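Local coordinates for glucokinase (Enterococcus faecalis, PDB 2QM1), which probably phosphorylates glucose at the expense of ATP, as a zinc-containing glucokinase of the ROK family, at residues A130-L142 with L261-S273. Residues are numbered along the deposited sequence; the frame is centred on the assembly and turned at random.
Sequences AGENNPDVIFITL and LNPDSVVIGGGVS
Asn134 offers one face of its amide to the side chain of Asp264, whose carboxylate plane lies 22° from it; Asn134 OD1 is 3.1 Å from Asp264 CB, and ND2 lies beneath the carboxylate carbon. In the amide plane, a lone pair of OD1 receives the backbone N-H of Asp136, an Asx turn that fixes the amide's rotation. Water 1 links Asp264 OD1 to Gly131 O and Ser265 OG. Phe139, with CG anti to its backbone N (chi1 -177°), reaches obliquely along the neighbouring strand: CD1 comes 3.4 Å from Val267 O and CE1 3.8 Å from Gly269 CA, while Ala121 and Ala122 of helix 117-128 also touch the ring. Strands 137-142 and 265-269 run parallel in the mixed sheet of an actin-like ATPase domain, flanked by strands 146-152 and 300-303. Their backbone bonds alternate, with Val267 N 2.6 Å from Ile138 O and Ile140 N 2.9 Å from Val267 O. On the other face, Ile138 CD1 packs against Leu261 CD1 and Pro263 CG, both at 3.6 Å; farther along, Ile140 CG2 lies alongside Ile268 CG1. At the C-terminal end of the strands Leu142 N donates to Gly269 O, and glycine-rich Gly269-Gly271, consistent with the adenosine-binding motif of this superfamily, leads into a 3-10 segment where Val272 CG2 meets Leu142 CB at 3.8 Å.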
loop_
_atom_site.group_PDB
_atom_site.type_symbol
_atom_site.label_atom_id
_atom_site.label_comp_id
_atom_site.label_asym_id
_atom_site.label_seq_id
_atom_site.Cartn_x
_atom_site.Cartn_y
_atom_site.Cartn_z
ATOM N N ALA B 130 -17.247 0.529 -9.973
ATOM C CA ALA B 130 -17.080 1.684 -9.074
ATOM C C ALA B 130 -15.704 2.373 -9.114
ATOM O O ALA B 130 -15.590 3.545 -8.753
ATOM C CB ALA B 130 -17.437 1.269 -7.558
ATOM N N GLY B 131 -14.679 1.662 -9.601
ATOM C CA GLY B 131 -13.314 2.212 -9.696
ATOM C C GLY B 131 -13.095 3.322 -10.733
ATOM O O GLY B 131 -12.164 4.118 -10.598
ATOM N N GLU B 132 -13.938 3.350 -11.777
ATOM C CA GLU B 132 -14.008 4.433 -12.790
ATOM C C GLU B 132 -12.723 4.656 -13.578
ATOM O O GLU B 132 -12.377 5.783 -14.003
ATOM C CB GLU B 132 -14.485 5.744 -12.164
ATOM C CG GLU B 132 -15.932 5.662 -11.730
ATOM C CD GLU B 132 -16.581 7.021 -11.539
ATOM O OE1 GLU B 132 -17.810 7.093 -11.756
ATOM O OE2 GLU B 132 -15.873 8.003 -11.163
ATOM N N ASN B 133 -12.015 3.559 -13.764
ATOM C CA ASN B 133 -10.706 3.555 -14.419
ATOM C C ASN B 133 -9.650 4.459 -13.790
ATOM O O ASN B 133 -8.729 4.833 -14.438
ATOM C CB ASN B 133 -10.894 3.856 -15.894
ATOM C CG ASN B 133 -11.475 2.647 -16.636
ATOM O OD1 ASN B 133 -12.696 2.590 -16.920
ATOM N ND2 ASN B 133 -10.631 1.643 -16.864
ATOM N N ASN B 134 -9.813 4.820 -12.531
ATOM C CA ASN B 134 -8.790 5.575 -11.843
ATOM C C ASN B 134 -7.460 4.803 -11.706
ATOM O O ASN B 134 -7.486 3.578 -11.611
ATOM C CB ASN B 134 -9.300 6.016 -10.479
ATOM C CG ASN B 134 -8.605 7.245 -10.006
ATOM O OD1 ASN B 134 -7.532 7.168 -9.343
ATOM N ND2 ASN B 134 -9.133 8.406 -10.423
ATOM N N PRO B 135 -6.310 5.503 -11.767
ATOM C CA PRO B 135 -5.008 4.848 -11.526
ATOM C C PRO B 135 -4.800 4.323 -10.127
ATOM O O PRO B 135 -3.865 3.591 -9.916
ATOM C CB PRO B 135 -3.982 5.965 -11.750
ATOM C CG PRO B 135 -4.744 7.079 -12.504
ATOM C CD PRO B 135 -6.185 6.912 -12.180
ATOM N N ASP B 136 -5.611 4.776 -9.164
ATOM C CA ASP B 136 -5.436 4.373 -7.790
ATOM C C ASP B 136 -6.774 3.946 -7.206
ATOM O O ASP B 136 -7.607 4.786 -6.862
ATOM C CB ASP B 136 -4.742 5.493 -6.968
ATOM C CG ASP B 136 -3.400 5.908 -7.584
ATOM O OD1 ASP B 136 -2.367 5.250 -7.327
ATOM O OD2 ASP B 136 -3.382 6.876 -8.369
ATOM N N VAL B 137 -6.962 2.629 -7.107
ATOM C CA VAL B 137 -8.231 2.026 -6.601
ATOM C C VAL B 137 -7.908 0.820 -5.722
ATOM O O VAL B 137 -7.116 -0.055 -6.118
ATOM C CB VAL B 137 -9.189 1.549 -7.734
ATOM C CG1 VAL B 137 -10.511 0.997 -7.148
ATOM C CG2 VAL B 137 -9.523 2.672 -8.677
ATOM N N ILE B 138 -8.518 0.771 -4.546
ATOM C CA ILE B 138 -8.432 -0.433 -3.700
ATOM C C ILE B 138 -9.771 -1.172 -3.668
ATOM O O ILE B 138 -10.832 -0.566 -3.426
ATOM C CB ILE B 138 -7.938 -0.095 -2.306
ATOM C CG1 ILE B 138 -6.531 0.535 -2.417
ATOM C CG2 ILE B 138 -7.884 -1.310 -1.436
ATOM C CD1 ILE B 138 -5.995 1.209 -1.096
ATOM N N PHE B 139 -9.724 -2.457 -4.011
ATOM C CA PHE B 139 -10.885 -3.349 -3.895
ATOM C C PHE B 139 -10.752 -4.226 -2.647
ATOM O O PHE B 139 -9.718 -4.869 -2.435
ATOM C CB PHE B 139 -11.058 -4.223 -5.153
ATOM C CG PHE B 139 -12.281 -5.102 -5.122
ATOM C CD1 PHE B 139 -13.561 -4.542 -5.047
ATOM C CD2 PHE B 139 -12.163 -6.476 -5.183
ATOM C CE1 PHE B 139 -14.688 -5.323 -5.002
ATOM C CE2 PHE B 139 -13.316 -7.292 -5.148
ATOM C CZ PHE B 139 -14.579 -6.699 -5.047
ATOM N N ILE B 140 -11.804 -4.221 -1.824
ATOM C CA ILE B 140 -11.947 -5.144 -0.705
ATOM C C ILE B 140 -13.251 -5.986 -0.820
ATOM O O ILE B 140 -14.362 -5.440 -0.907
ATOM C CB ILE B 140 -11.876 -4.413 0.664
ATOM C CG1 ILE B 140 -12.321 -5.325 1.789
ATOM C CG2 ILE B 140 -12.796 -3.210 0.695
ATOM C CD1 ILE B 140 -11.466 -6.503 1.992
ATOM N N THR B 141 -13.103 -7.307 -0.817
ATOM C CA THR B 141 -14.260 -8.198 -0.933
ATOM C C THR B 141 -14.534 -8.960 0.359
ATOM O O THR B 141 -13.663 -9.630 0.903
ATOM C CB THR B 141 -14.153 -9.130 -2.150
ATOM O OG1 THR B 141 -15.307 -9.994 -2.227
ATOM C CG2 THR B 141 -12.877 -9.933 -2.099
ATOM N N LEU B 142 -15.753 -8.830 0.851
ATOM C CA LEU B 142 -16.144 -9.484 2.070
ATOM C C LEU B 142 -17.112 -10.588 1.681
ATOM O O LEU B 142 -18.175 -10.307 1.163
ATOM C CB LEU B 142 -16.877 -8.487 2.984
ATOM C CG LEU B 142 -16.221 -7.120 3.214
ATOM C CD1 LEU B 142 -17.169 -6.239 4.017
ATOM C CD2 LEU B 142 -14.899 -7.302 3.976
ATOM N N LEU B 261 -1.847 4.853 1.023
ATOM C CA LEU B 261 -1.970 4.713 -0.441
ATOM C C LEU B 261 -2.786 5.835 -1.116
ATOM O O LEU B 261 -2.656 6.066 -2.315
ATOM C CB LEU B 261 -2.598 3.367 -0.784
ATOM C CG LEU B 261 -1.695 2.141 -0.525
ATOM C CD1 LEU B 261 -2.425 0.785 -0.488
ATOM C CD2 LEU B 261 -0.590 2.158 -1.556
ATOM N N ASN B 262 -3.650 6.492 -0.342
ATOM C CA ASN B 262 -4.449 7.591 -0.857
ATOM C C ASN B 262 -5.168 7.289 -2.190
ATOM O O ASN B 262 -5.091 8.074 -3.110
ATOM C CB ASN B 262 -3.579 8.846 -1.057
ATOM C CG ASN B 262 -4.428 10.095 -1.333
ATOM O OD1 ASN B 262 -5.622 10.173 -0.947
ATOM N ND2 ASN B 262 -3.840 11.052 -1.980
ATOM N N PRO B 263 -5.894 6.183 -2.296
ATOM C CA PRO B 263 -6.459 5.829 -3.617
ATOM C C PRO B 263 -7.622 6.734 -3.958
ATOM O O PRO B 263 -8.140 7.413 -3.104
ATOM C CB PRO B 263 -6.963 4.387 -3.394
ATOM C CG PRO B 263 -7.420 4.432 -1.947
ATOM C CD PRO B 263 -6.332 5.249 -1.243
ATOM N N ASP B 264 -8.043 6.785 -5.207
ATOM C CA ASP B 264 -9.200 7.652 -5.515
ATOM C C ASP B 264 -10.417 7.084 -4.776
ATOM O O ASP B 264 -11.261 7.815 -4.235
ATOM C CB ASP B 264 -9.455 7.740 -7.001
ATOM C CG ASP B 264 -10.740 8.499 -7.328
ATOM O OD1 ASP B 264 -11.617 7.905 -7.994
ATOM O OD2 ASP B 264 -10.877 9.669 -6.904
ATOM N N SER B 265 -10.468 5.760 -4.722
ATOM C CA SER B 265 -11.514 5.093 -3.961
ATOM C C SER B 265 -11.085 3.728 -3.378
ATOM O O SER B 265 -10.178 3.071 -3.895
ATOM C CB SER B 265 -12.771 4.922 -4.836
ATOM O OG SER B 265 -12.580 3.946 -5.841
ATOM N N VAL B 266 -11.733 3.385 -2.277
ATOM C CA VAL B 266 -11.816 2.015 -1.725
ATOM C C VAL B 266 -13.202 1.468 -2.074
ATOM O O VAL B 266 -14.229 2.028 -1.674
ATOM C CB VAL B 266 -11.561 2.048 -0.199
ATOM C CG1 VAL B 266 -11.755 0.661 0.500
ATOM C CG2 VAL B 266 -10.130 2.629 0.065
ATOM N N VAL B 267 -13.226 0.407 -2.871
ATOM C CA VAL B 267 -14.491 -0.222 -3.303
ATOM C C VAL B 267 -14.773 -1.473 -2.466
ATOM O O VAL B 267 -13.943 -2.375 -2.419
ATOM C CB VAL B 267 -14.448 -0.579 -4.815
ATOM C CG1 VAL B 267 -15.779 -1.219 -5.279
ATOM C CG2 VAL B 267 -14.103 0.678 -5.640
ATOM N N ILE B 268 -15.930 -1.512 -1.799
ATOM C CA ILE B 268 -16.339 -2.677 -1.023
ATOM C C ILE B 268 -17.277 -3.618 -1.804
ATOM O O ILE B 268 -18.358 -3.233 -2.236
ATOM C CB ILE B 268 -17.016 -2.283 0.309
ATOM C CG1 ILE B 268 -16.173 -1.291 1.143
ATOM C CG2 ILE B 268 -17.343 -3.537 1.145
ATOM C CD1 ILE B 268 -17.083 -0.343 1.971
ATOM N N GLY B 269 -16.874 -4.879 -1.960
ATOM C CA GLY B 269 -17.657 -5.823 -2.755
ATOM C C GLY B 269 -17.861 -7.108 -1.963
ATOM O O GLY B 269 -17.485 -7.176 -0.805
ATOM N N GLY B 270 -18.424 -8.124 -2.625
ATOM C CA GLY B 270 -18.627 -9.426 -2.021
ATOM C C GLY B 270 -20.028 -9.454 -1.472
ATOM O O GLY B 270 -20.718 -8.453 -1.546
ATOM N N GLY B 271 -20.432 -10.596 -0.901
ATOM C CA GLY B 271 -21.802 -10.805 -0.474
ATOM C C GLY B 271 -22.332 -9.776 0.499
ATOM O O GLY B 271 -23.447 -9.294 0.361
ATOM N N VAL B 272 -21.519 -9.434 1.491
ATOM C CA VAL B 272 -21.938 -8.494 2.526
ATOM C C VAL B 272 -22.401 -7.154 1.929
ATOM O O VAL B 272 -23.256 -6.452 2.505
ATOM C CB VAL B 272 -20.798 -8.284 3.565
ATOM C CG1 VAL B 272 -21.277 -7.410 4.732
ATOM C CG2 VAL B 272 -20.297 -9.665 4.093
ATOM N N SER B 273 -21.854 -6.821 0.760
ATOM C CA SER B 273 -21.996 -5.476 0.213
ATOM C C SER B 273 -23.392 -5.234 -0.328
ATOM O O SER B 273 -23.764 -4.090 -0.596
ATOM C CB SER B 273 -20.938 -5.206 -0.862
ATOM O OG SER B 273 -21.326 -5.746 -2.109
HETATM O O HOH W 1 -12.268 5.448 -8.335
HETATM O O HOH W 2 -14.378 8.530 -8.276
HETATM O O HOH W 3 -2.150 4.471 -4.424
#